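Local coordinates for hypothetical protein, conserved (Leishmania major, PDB 2B4W), which is of unknown function but probably adopts the five-bladed beta-propeller fold of the beta-fructosidase clan of carbohydrate-active proteins, at residues V18-K23 / T43-R48; R127-G130 / D134-V137; Y196-G201 / A228-P233; S267-R272 / Y295-H300. All coordinates share one frame; numbering follows the deposited sequence.

Contact 1 (V18-K23 / T43-R48)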
loop_
_atom_site.group_PDB
_atom_site.type_symbol
_atom_site.label_atom_id
_atom_site.label_comp_id
_atom_site.label_asym_id
_atom_site.label_seq_id
_atom_site.Cartn_x
_atom_site.Cartn_y
_atom_site.Cartn_z
ATOM N N VAL A 18 -12.839 -8.849 -8.437
ATOM C CA VAL A 18 -12.391 -10.204 -8.182
ATOM C C VAL A 18 -11.656 -10.252 -6.833
ATOM O O VAL A 18 -11.281 -9.191 -6.315
ATOM C CB VAL A 18 -11.420 -10.780 -9.228
ATOM C CG1 VAL A 18 -11.996 -10.769 -10.642
ATOM C CG2 VAL A 18 -10.104 -10.005 -9.193
ATOM N N LEU A 19 -11.496 -11.498 -6.383
ATOM C CA LEU A 19 -10.624 -11.786 -5.244
ATOM C C LEU A 19 -9.447 -12.596 -5.776
ATOM O O LEU A 19 -9.643 -13.497 -6.596
ATOM C CB LEU A 19 -11.346 -12.509 -4.115
ATOM C CG LEU A 19 -12.384 -11.665 -3.357
ATOM C CD1 LEU A 19 -13.087 -12.530 -2.317
ATOM C CD2 LEU A 19 -11.761 -10.428 -2.726
ATOM N N LEU A 20 -8.247 -12.248 -5.319
ATOM C CA LEU A 20 -7.091 -13.017 -5.756
ATOM C C LEU A 20 -7.189 -14.419 -5.149
ATOM O O LEU A 20 -7.747 -14.568 -4.061
ATOM C CB LEU A 20 -5.752 -12.409 -5.336
ATOM C CG LEU A 20 -5.499 -10.948 -5.714
ATOM C CD1 LEU A 20 -4.014 -10.621 -5.748
ATOM C CD2 LEU A 20 -6.153 -10.638 -7.043
ATOM N N THR A 21 -6.643 -15.388 -5.856
ATOM C CA THR A 21 -6.526 -16.746 -5.336
ATOM C C THR A 21 -5.033 -16.969 -5.083
ATOM O O THR A 21 -4.213 -16.565 -5.918
ATOM C CB THR A 21 -7.057 -17.878 -6.233
ATOM O OG1 THR A 21 -6.266 -17.954 -7.425
ATOM C CG2 THR A 21 -8.492 -17.626 -6.634
ATOM N N PHE A 22 -4.686 -17.538 -3.944
ATOM C CA PHE A 22 -3.304 -17.785 -3.558
ATOM C C PHE A 22 -3.110 -19.291 -3.332
ATOM O O PHE A 22 -4.007 -19.886 -2.745
ATOM C CB PHE A 22 -2.882 -17.017 -2.306
ATOM C CG PHE A 22 -2.908 -15.510 -2.468
ATOM C CD1 PHE A 22 -4.055 -14.783 -2.210
ATOM C CD2 PHE A 22 -1.780 -14.846 -2.887
ATOM C CE1 PHE A 22 -4.044 -13.409 -2.366
ATOM C CE2 PHE A 22 -1.765 -13.475 -3.036
ATOM C CZ PHE A 22 -2.906 -12.744 -2.789
ATOM N N LYS A 23 -1.997 -19.837 -3.794
ATOM C CA LYS A 23 -1.613 -21.234 -3.699
ATOM C C LYS A 23 -0.267 -21.408 -3.028
ATOM O O LYS A 23 0.628 -20.582 -3.108
ATOM C CB LYS A 23 -1.579 -21.906 -5.068
ATOM C CG LYS A 23 -2.916 -22.004 -5.777
ATOM C CD LYS A 23 -2.707 -22.142 -7.286
ATOM C CE LYS A 23 -3.439 -23.377 -7.796
ATOM N NZ LYS A 23 -4.882 -23.330 -7.411
ATOM N N THR A 43 4.978 -11.260 -13.155
ATOM C CA THR A 43 4.243 -10.460 -12.204
ATOM C C THR A 43 4.346 -11.188 -10.852
ATOM O O THR A 43 4.199 -12.409 -10.794
ATOM C CB THR A 43 2.792 -10.279 -12.638
ATOM O OG1 THR A 43 2.737 -9.491 -13.830
ATOM C CG2 THR A 43 1.979 -9.521 -11.589
ATOM N N HIS A 44 4.646 -10.437 -9.819
ATOM C CA HIS A 44 4.826 -10.931 -8.459
ATOM C C HIS A 44 4.056 -10.028 -7.488
ATOM O O HIS A 44 3.593 -8.927 -7.799
ATOM C CB HIS A 44 6.270 -10.947 -8.041
ATOM C CG HIS A 44 7.186 -11.910 -8.703
ATOM N ND1 HIS A 44 7.765 -11.667 -9.925
ATOM C CD2 HIS A 44 7.642 -13.126 -8.293
ATOM C CE1 HIS A 44 8.529 -12.702 -10.230
ATOM N NE2 HIS A 44 8.483 -13.614 -9.268
ATOM N N ILE A 45 3.909 -10.554 -6.281
ATOM C CA ILE A 45 3.277 -9.806 -5.205
ATOM C C ILE A 45 3.787 -10.332 -3.851
ATOM O O ILE A 45 4.000 -11.537 -3.722
ATOM C CB ILE A 45 1.749 -9.840 -5.270
ATOM C CG1 ILE A 45 1.145 -8.698 -4.475
ATOM C CG2 ILE A 45 1.155 -11.172 -4.830
ATOM C CD1 ILE A 45 -0.345 -8.479 -4.587
ATOM N N TYR A 46 4.005 -9.416 -2.908
ATOM C CA TYR A 46 4.229 -9.835 -1.526
ATOM C C TYR A 46 2.892 -9.842 -0.790
ATOM O O TYR A 46 2.091 -8.921 -0.954
ATOM C CB TYR A 46 5.173 -8.912 -0.760
ATOM C CG TYR A 46 6.579 -8.889 -1.287
ATOM C CD1 TYR A 46 7.503 -9.880 -0.978
ATOM C CD2 TYR A 46 6.966 -7.835 -2.103
ATOM C CE1 TYR A 46 8.801 -9.839 -1.476
ATOM C CE2 TYR A 46 8.245 -7.792 -2.599
ATOM C CZ TYR A 46 9.154 -8.784 -2.286
ATOM O OH TYR A 46 10.403 -8.661 -2.824
ATOM N N GLY A 47 2.660 -10.853 0.027
ATOM C CA GLY A 47 1.452 -10.923 0.826
ATOM C C GLY A 47 1.753 -11.139 2.303
ATOM O O GLY A 47 2.759 -11.723 2.711
ATOM N N ARG A 48 0.815 -10.633 3.087
ATOM C CA ARG A 48 0.811 -10.858 4.531
ATOM C C ARG A 48 0.023 -12.134 4.770
ATOM O O ARG A 48 -1.139 -12.228 4.335
ATOM C CB ARG A 48 0.251 -9.660 5.261
ATOM C CG ARG A 48 -0.164 -9.788 6.696
ATOM C CD ARG A 48 -1.007 -8.596 7.182
ATOM N NE ARG A 48 -1.170 -8.662 8.609
ATOM C CZ ARG A 48 -1.476 -7.811 9.538
ATOM N NH1 ARG A 48 -1.770 -6.546 9.345
ATOM N NH2 ARG A 48 -1.503 -8.262 10.801
#
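F22 carries its CG anti to the carbonyl carbon (chi1 -64°), and I45 has CG1 anti to the backbone N (chi1 -160°); together these torsions aim the phenyl ring and both ends of the isoleucine toward each other between 18-23 and 43-48. The branch methyl CG2 of I45, lying between its own backbone N and carbonyl carbon, meets the ring at its edge, close to the ring plane, with CE2 of F22 4.1 Å from CG2 of I45. The two side chains cross at about a right angle. The far end of the isoleucine, kept extended by chi2 of 172°, turns to L20, whose CD1 stands 4.4 Å from CD1 of I45. L20 and F22, two residues apart, both point toward 43-48, giving two apolar groups on one flank of the strand. The backbones stay well apart, the nearest CA atoms being those of F22 and G47 at 9.4 Å, and no hydrogen bond joins the segments. In what is probably a five-bladed beta-propeller, strand 16-23 pairs with strand 287-293 on one side and with strand 70-73 on the other, joining early and late parts of the chain, while strand 42-50 lies further along the same mixed sheet. F63 meets F22 edge-to-face and also touches I45; F71 packs on I45 as well. Y46, next to I45, points away, toward F37, W79 and F95.

Contact 2 (R127-G130 / D134-V137)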
loop_
_atom_site.group_PDB
_atom_site.type_symbol
_atom_site.label_atom_id
_atom_site.label_comp_id
_atom_site.label_asym_id
_atom_site.label_seq_id
_atom_site.Cartn_x
_atom_site.Cartn_y
_atom_site.Cartn_z
ATOM N N ARG A 127 14.969 1.863 9.620
ATOM C CA ARG A 127 13.640 1.724 10.174
ATOM C C ARG A 127 13.087 3.042 10.694
ATOM O O ARG A 127 13.797 4.020 10.880
ATOM C CB ARG A 127 13.641 0.709 11.331
ATOM C CG ARG A 127 14.578 1.167 12.458
ATOM C CD ARG A 127 13.805 1.115 13.762
ATOM N NE ARG A 127 14.627 1.201 14.950
ATOM C CZ ARG A 127 14.718 2.184 15.826
ATOM N NH1 ARG A 127 14.024 3.314 15.743
ATOM N NH2 ARG A 127 15.557 2.032 16.853
ATOM N N GLY A 128 11.776 3.049 10.938
ATOM C CA GLY A 128 11.117 4.228 11.471
ATOM C C GLY A 128 11.154 4.253 12.992
ATOM O O GLY A 128 11.774 3.399 13.618
ATOM N N PRO A 129 10.492 5.255 13.557
ATOM C CA PRO A 129 10.374 5.411 15.001
ATOM C C PRO A 129 9.514 4.350 15.666
ATOM O O PRO A 129 8.623 3.746 15.089
ATOM C CB PRO A 129 9.673 6.762 15.167
ATOM C CG PRO A 129 9.016 7.029 13.859
ATOM C CD PRO A 129 9.841 6.339 12.806
ATOM N N GLY A 130 9.784 4.102 16.948
ATOM C CA GLY A 130 9.005 3.108 17.671
ATOM C C GLY A 130 7.532 3.441 17.645
ATOM O O GLY A 130 7.168 4.615 17.609
ATOM N N ASP A 134 2.919 2.377 8.596
ATOM C CA ASP A 134 2.342 3.145 7.495
ATOM C C ASP A 134 3.230 4.264 6.982
ATOM O O ASP A 134 2.725 5.282 6.502
ATOM C CB ASP A 134 0.968 3.675 7.952
ATOM C CG ASP A 134 0.048 2.534 8.328
ATOM O OD1 ASP A 134 0.286 1.405 7.867
ATOM O OD2 ASP A 134 -0.931 2.706 9.083
ATOM N N ILE A 135 4.538 4.094 7.020
ATOM C CA ILE A 135 5.585 4.921 6.442
ATOM C C ILE A 135 5.910 4.452 5.016
ATOM O O ILE A 135 6.109 3.246 4.826
ATOM C CB ILE A 135 6.901 4.902 7.247
ATOM C CG1 ILE A 135 6.756 5.295 8.719
ATOM C CG2 ILE A 135 7.948 5.770 6.524
ATOM C CD1 ILE A 135 7.626 4.557 9.720
ATOM N N ARG A 136 5.931 5.389 4.074
ATOM C CA ARG A 136 6.072 5.159 2.649
ATOM C C ARG A 136 6.988 6.166 1.964
ATOM O O ARG A 136 7.148 7.322 2.350
ATOM C CB ARG A 136 4.737 5.244 1.897
ATOM C CG ARG A 136 3.677 4.238 2.265
ATOM C CD ARG A 136 4.241 2.829 2.257
ATOM N NE ARG A 136 3.261 1.795 2.571
ATOM C CZ ARG A 136 3.054 1.230 3.749
ATOM N NH1 ARG A 136 3.743 1.552 4.839
ATOM N NH2 ARG A 136 2.126 0.297 3.877
ATOM N N VAL A 137 7.595 5.685 0.866
ATOM C CA VAL A 137 8.495 6.559 0.123
ATOM C C VAL A 137 8.256 6.447 -1.373
ATOM O O VAL A 137 7.606 5.499 -1.807
ATOM C CB VAL A 137 9.975 6.203 0.363
ATOM C CG1 VAL A 137 10.281 6.158 1.854
ATOM C CG2 VAL A 137 10.353 4.860 -0.270
#
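Apolar contact is confined to I135, whose CD1 methyl comes down on the backbone of G128 and meets P129 tip to tip. G128 has no side chain, and CD1 of I135 packs directly on its main chain, 3.9 Å from CA of G128. P129 joins from its CD atom, 4.2 Å from CD1 of I135. I135 gets there with CG1 anti to the carbonyl carbon (chi1 -55°). I175 of helix 172-176 touches both P129 and I135, and F114 adds a further apolar neighbour to the isoleucine. The polar bonds stay within each segment. NH1 of R127 donates to O of G128 at 3.1 Å, nearly straight at 166°, with the oxygen in the guanidinium plane. NH1 of R136 donates to O of I135 at 2.9 Å, equally straight but approaching from above the carbonyl plane, while NE of R136 binds O of N193 and the R136 guanidinium makes a cation-pi contact with Y85. The chain passes here from strand 121-127, at the edge of one four-stranded antiparallel sheet, to strand 136-139, the first of the next, consistent with a link between successive blades of a beta-propeller.

Contact 3 (Y196-G201 / A228-P233)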
loop_
_atom_site.group_PDB
_atom_site.type_symbol
_atom_site.label_atom_id
_atom_site.label_comp_id
_atom_site.label_asym_id
_atom_site.label_seq_id
_atom_site.Cartn_x
_atom_site.Cartn_y
_atom_site.Cartn_z
ATOM N N TYR A 196 2.983 7.489 -5.995
ATOM C CA TYR A 196 3.322 7.532 -7.403
ATOM C C TYR A 196 3.801 8.920 -7.812
ATOM O O TYR A 196 3.224 9.897 -7.333
ATOM C CB TYR A 196 2.106 7.189 -8.279
ATOM C CG TYR A 196 1.595 5.782 -7.994
ATOM C CD1 TYR A 196 0.764 5.511 -6.931
ATOM C CD2 TYR A 196 1.998 4.730 -8.817
ATOM C CE1 TYR A 196 0.302 4.230 -6.673
ATOM C CE2 TYR A 196 1.551 3.454 -8.566
ATOM C CZ TYR A 196 0.707 3.211 -7.499
ATOM O OH TYR A 196 0.278 1.920 -7.255
ATOM N N LEU A 197 4.800 8.960 -8.686
ATOM C CA LEU A 197 5.210 10.218 -9.288
ATOM C C LEU A 197 4.409 10.463 -10.564
ATOM O O LEU A 197 4.332 9.606 -11.440
ATOM C CB LEU A 197 6.696 10.244 -9.638
ATOM C CG LEU A 197 7.189 11.441 -10.471
ATOM C CD1 LEU A 197 7.077 12.707 -9.639
ATOM C CD2 LEU A 197 8.618 11.235 -10.957
ATOM N N LEU A 198 3.831 11.648 -10.636
ATOM C CA LEU A 198 3.045 12.082 -11.772
ATOM C C LEU A 198 3.822 13.015 -12.676
ATOM O O LEU A 198 4.652 13.796 -12.224
ATOM C CB LEU A 198 1.783 12.809 -11.266
ATOM C CG LEU A 198 0.921 12.003 -10.293
ATOM C CD1 LEU A 198 -0.364 12.746 -9.931
ATOM C CD2 LEU A 198 0.597 10.645 -10.894
ATOM N N SER A 199 3.543 12.988 -13.969
ATOM C CA SER A 199 4.196 13.836 -14.937
ATOM C C SER A 199 4.149 15.318 -14.575
ATOM O O SER A 199 4.975 16.085 -15.090
ATOM C CB SER A 199 3.535 13.651 -16.317
ATOM O OG SER A 199 2.239 14.207 -16.171
ATOM N N SER A 200 3.252 15.751 -13.705
ATOM C CA SER A 200 3.157 17.109 -13.208
ATOM C C SER A 200 4.213 17.465 -12.166
ATOM O O SER A 200 4.379 18.646 -11.843
ATOM C CB SER A 200 1.769 17.321 -12.583
ATOM O OG SER A 200 1.405 16.225 -11.785
ATOM N N GLY A 201 4.890 16.452 -11.635
ATOM C CA GLY A 201 5.861 16.660 -10.574
ATOM C C GLY A 201 5.231 16.489 -9.201
ATOM O O GLY A 201 5.873 16.416 -8.160
ATOM N N ALA A 228 -7.707 8.156 -2.383
ATOM C CA ALA A 228 -6.669 8.752 -3.225
ATOM C C ALA A 228 -6.638 10.254 -3.004
ATOM O O ALA A 228 -7.673 10.844 -2.693
ATOM C CB ALA A 228 -6.888 8.477 -4.707
ATOM N N PHE A 229 -5.482 10.868 -3.168
ATOM C CA PHE A 229 -5.307 12.298 -3.225
ATOM C C PHE A 229 -4.021 12.622 -3.984
ATOM O O PHE A 229 -3.185 11.752 -4.238
ATOM C CB PHE A 229 -5.256 12.930 -1.827
ATOM C CG PHE A 229 -4.155 12.348 -0.958
ATOM C CD1 PHE A 229 -4.419 11.217 -0.198
ATOM C CD2 PHE A 229 -2.894 12.901 -0.913
ATOM C CE1 PHE A 229 -3.415 10.672 0.578
ATOM C CE2 PHE A 229 -1.879 12.354 -0.155
ATOM C CZ PHE A 229 -2.172 11.237 0.604
ATOM N N VAL A 230 -3.888 13.904 -4.311
ATOM C CA VAL A 230 -2.661 14.349 -4.968
ATOM C C VAL A 230 -2.021 15.399 -4.065
ATOM O O VAL A 230 -2.720 16.244 -3.510
ATOM C CB VAL A 230 -2.906 14.900 -6.375
ATOM C CG1 VAL A 230 -1.646 15.454 -7.005
ATOM C CG2 VAL A 230 -3.475 13.797 -7.264
ATOM N N LEU A 231 -0.711 15.257 -3.958
ATOM C CA LEU A 231 0.126 16.105 -3.154
ATOM C C LEU A 231 1.040 16.945 -4.026
ATOM O O LEU A 231 1.690 16.410 -4.920
ATOM C CB LEU A 231 1.023 15.273 -2.215
ATOM C CG LEU A 231 2.209 16.089 -1.674
ATOM C CD1 LEU A 231 1.694 17.039 -0.603
ATOM C CD2 LEU A 231 3.322 15.199 -1.142
ATOM N N ASP A 232 1.084 18.233 -3.716
ATOM C CA ASP A 232 2.161 19.031 -4.292
ATOM C C ASP A 232 3.311 19.070 -3.292
ATOM O O ASP A 232 3.150 19.648 -2.221
ATOM C CB ASP A 232 1.682 20.429 -4.656
ATOM C CG ASP A 232 2.717 21.195 -5.466
ATOM O OD1 ASP A 232 3.841 21.363 -4.950
ATOM O OD2 ASP A 232 2.377 21.605 -6.591
ATOM N N PRO A 233 4.440 18.468 -3.655
ATOM C CA PRO A 233 5.513 18.217 -2.693
ATOM C C PRO A 233 6.164 19.531 -2.264
ATOM O O PRO A 233 6.900 19.572 -1.277
ATOM C CB PRO A 233 6.485 17.310 -3.444
ATOM C CG PRO A 233 6.168 17.436 -4.888
ATOM C CD PRO A 233 4.793 18.017 -5.008
#
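The backbone N of G201 donates to O of L198 at 2.7 Å, closing a type I beta turn, and both end residues of that turn touch segment 228-233. G201 ends the turn with a positive phi of 93°, a conformation typical of glycine. Its own O packs against the ring of P233, 3.4 Å from CG and 3.7 Å from CD of the proline. At the other end of the turn, CD1 of L198 meets CG1 of V230 at 4.2 Å, the two side chains crossing at a slant. V230 holds CG1 anti to its backbone N (chi1 176°), which sends that methyl to the leucine. No hydrogen bond joins the segments: the strand between them, 203-211, takes backbone bonds from Y196 and F229. Loop residues Y295 and F297 press on L198, and H300 on V230, so the apolar pair is covered from outside the sheet. D232 OD1 accepts from the N atoms of Q234 and S235, fixing the chain around P233. The turn belongs to the beta hairpin of strands 188-198 and 203-211, in a five-stranded antiparallel sheet that is probably one blade of a five-bladed beta-propeller.

Contact 4 (S267-R272 / Y295-H300)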
loop_
_atom_site.group_PDB
_atom_site.type_symbol
_atom_site.label_atom_id
_atom_site.label_comp_id
_atom_site.label_asym_id
_atom_site.label_seq_id
_atom_site.Cartn_x
_atom_site.Cartn_y
_atom_site.Cartn_z
ATOM N N SER A 267 -3.547 -1.579 -1.354
ATOM C CA SER A 267 -2.230 -2.133 -1.677
ATOM C C SER A 267 -1.503 -1.233 -2.677
ATOM O O SER A 267 -0.403 -0.760 -2.430
ATOM C CB SER A 267 -2.362 -3.551 -2.221
ATOM O OG SER A 267 -3.017 -4.385 -1.282
ATOM N N GLY A 268 -2.163 -0.974 -3.804
ATOM C CA GLY A 268 -1.726 0.029 -4.776
ATOM C C GLY A 268 -2.464 -0.108 -6.093
ATOM O O GLY A 268 -3.309 -0.997 -6.297
ATOM N N ILE A 269 -2.153 0.756 -7.057
ATOM C CA ILE A 269 -2.741 0.608 -8.379
ATOM C C ILE A 269 -1.723 0.173 -9.432
ATOM O O ILE A 269 -0.517 0.392 -9.325
ATOM C CB ILE A 269 -3.378 1.913 -8.900
ATOM C CG1 ILE A 269 -2.335 3.002 -8.946
ATOM C CG2 ILE A 269 -4.634 2.253 -8.107
ATOM C CD1 ILE A 269 -2.745 4.341 -9.544
ATOM N N VAL A 270 -2.265 -0.459 -10.471
ATOM C CA VAL A 270 -1.461 -0.819 -11.636
ATOM C C VAL A 270 -2.075 -0.167 -12.877
ATOM O O VAL A 270 -3.266 -0.347 -13.122
ATOM C CB VAL A 270 -1.380 -2.338 -11.823
ATOM C CG1 VAL A 270 -0.647 -2.700 -13.101
ATOM C CG2 VAL A 270 -0.692 -3.016 -10.636
HETATM N N MSE A 271 -1.293 0.571 -13.646
HETATM C CA MSE A 271 -1.752 1.186 -14.888
HETATM C C MSE A 271 -2.116 0.142 -15.929
HETATM O O MSE A 271 -1.391 -0.801 -16.234
HETATM C CB MSE A 271 -0.661 2.111 -15.410
HETATM C CG MSE A 271 -1.019 3.402 -16.091
HETATM SE SE MSE A 271 -2.399 4.439 -15.224
HETATM C CE MSE A 271 -3.497 4.265 -16.796
ATOM N N ARG A 272 -3.287 0.293 -16.542
ATOM C CA ARG A 272 -3.687 -0.653 -17.581
ATOM C C ARG A 272 -3.531 -0.013 -18.959
ATOM O O ARG A 272 -3.499 1.215 -19.020
ATOM C CB ARG A 272 -5.146 -1.070 -17.410
ATOM C CG ARG A 272 -5.420 -1.823 -16.112
ATOM C CD ARG A 272 -6.917 -1.880 -15.832
ATOM N NE ARG A 272 -7.628 -2.468 -16.954
ATOM C CZ ARG A 272 -8.066 -3.699 -17.128
ATOM N NH1 ARG A 272 -7.918 -4.648 -16.220
ATOM N NH2 ARG A 272 -8.693 -3.973 -18.271
ATOM N N TYR A 295 -8.904 5.993 -13.793
ATOM C CA TYR A 295 -7.697 6.664 -13.356
ATOM C C TYR A 295 -8.020 7.691 -12.276
ATOM O O TYR A 295 -8.786 8.633 -12.467
ATOM C CB TYR A 295 -6.988 7.373 -14.491
ATOM C CG TYR A 295 -5.642 7.973 -14.141
ATOM C CD1 TYR A 295 -4.596 7.186 -13.692
ATOM C CD2 TYR A 295 -5.411 9.341 -14.256
ATOM C CE1 TYR A 295 -3.360 7.724 -13.378
ATOM C CE2 TYR A 295 -4.181 9.900 -13.935
ATOM C CZ TYR A 295 -3.160 9.078 -13.505
ATOM O OH TYR A 295 -1.931 9.606 -13.183
ATOM N N PRO A 296 -7.420 7.517 -11.106
ATOM C CA PRO A 296 -7.795 8.388 -9.995
ATOM C C PRO A 296 -6.997 9.668 -9.796
ATOM O O PRO A 296 -7.179 10.345 -8.771
ATOM C CB PRO A 296 -7.521 7.431 -8.818
ATOM C CG PRO A 296 -6.314 6.679 -9.246
ATOM C CD PRO A 296 -6.422 6.507 -10.735
ATOM N N PHE A 297 -6.114 10.062 -10.696
ATOM C CA PHE A 297 -5.407 11.331 -10.519
ATOM C C PHE A 297 -5.671 12.226 -11.732
ATOM O O PHE A 297 -4.838 13.067 -12.090
ATOM C CB PHE A 297 -3.903 11.127 -10.351
ATOM C CG PHE A 297 -3.452 10.037 -9.396
ATOM C CD1 PHE A 297 -3.868 10.040 -8.078
ATOM C CD2 PHE A 297 -2.619 9.014 -9.814
ATOM C CE1 PHE A 297 -3.466 9.059 -7.187
ATOM C CE2 PHE A 297 -2.217 8.022 -8.933
ATOM C CZ PHE A 297 -2.654 8.029 -7.615
ATOM N N LYS A 298 -6.838 12.004 -12.336
ATOM C CA LYS A 298 -7.269 12.731 -13.522
ATOM C C LYS A 298 -7.019 14.232 -13.388
ATOM O O LYS A 298 -7.324 14.870 -12.387
ATOM C CB LYS A 298 -8.742 12.446 -13.817
ATOM N N GLY A 299 -6.421 14.779 -14.442
ATOM C CA GLY A 299 -6.109 16.189 -14.490
ATOM C C GLY A 299 -4.805 16.525 -13.809
ATOM O O GLY A 299 -4.383 17.680 -13.860
ATOM N N HIS A 300 -4.123 15.562 -13.169
ATOM C CA HIS A 300 -2.866 15.970 -12.540
ATOM C C HIS A 300 -1.695 15.271 -13.211
ATOM O O HIS A 300 -0.612 15.128 -12.641
ATOM C CB HIS A 300 -2.877 15.700 -11.047
ATOM C CG HIS A 300 -3.923 16.374 -10.233
ATOM N ND1 HIS A 300 -5.124 15.777 -9.921
ATOM C CD2 HIS A 300 -3.947 17.596 -9.654
ATOM C CE1 HIS A 300 -5.846 16.606 -9.188
ATOM N NE2 HIS A 300 -5.155 17.719 -9.008
#
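This is a buried apolar contact with a Met-aromatic pair at its margin, where strand 264-271 receives the loop that follows strand 287-293. I269 and F297 come from opposite directions; with CG1 of I269 between its backbone N and carbonyl carbon (chi1 58°), the CD1 methyl reaches F297 obliquely, 3.8 Å from CE2 of that ring. The same CD1 of I269 lies 4.3 Å from CG of P296. Selenomethionine M271, bent at chi2 and chi3, brings its SE obliquely to the Y295 ring, 3.8 Å from CD1 of the tyrosine. The selenium sits 4.8 Å from the ring centroid and 59° off its normal. In what is probably a beta-propeller, the chain here turns back from the sheet of 264-271 to that of strand 188-198, where strand 303-304 is an edge strand. The loop packs on itself, CG of P296 lying over the centre of the F297 ring, with OH of Y295 in plane at that ring's edge. OH of Y295 bonds to O of G301. A type II turn follows, its N of H300 donating to O of F297 at 2.8 Å. On the strand, OG of S267 binds E288 and the carbonyl of C33.

Overall arrangement
Contacts 1, 2 and 4 are mostly buried, while contact 3 is partly buried near a turn and contact 4 reaches the surface at its selenomethionine. Contacts 3 and 4 adjoin, their centres about 11 Å apart, through two probable hydrogen bonds: S200 OG with H300 O ties the turn to loop 295-300, and Y196 OH with I269 O ties strand 188-198 to strand 264-271. Contacts 1 and 4 reach the same mixed sheet without touching. Contact 2 lies across the chain's centre from both, centres about 24 Å away from each. No hydrogen bond crosses any of the four: methyl on aromatic edge and leucine in 1, methyl on glycine backbone and proline in 2, leucine on valine and carbonyl on proline in 3, isoleucine on phenylalanine and proline with selenium near tyrosine in 4.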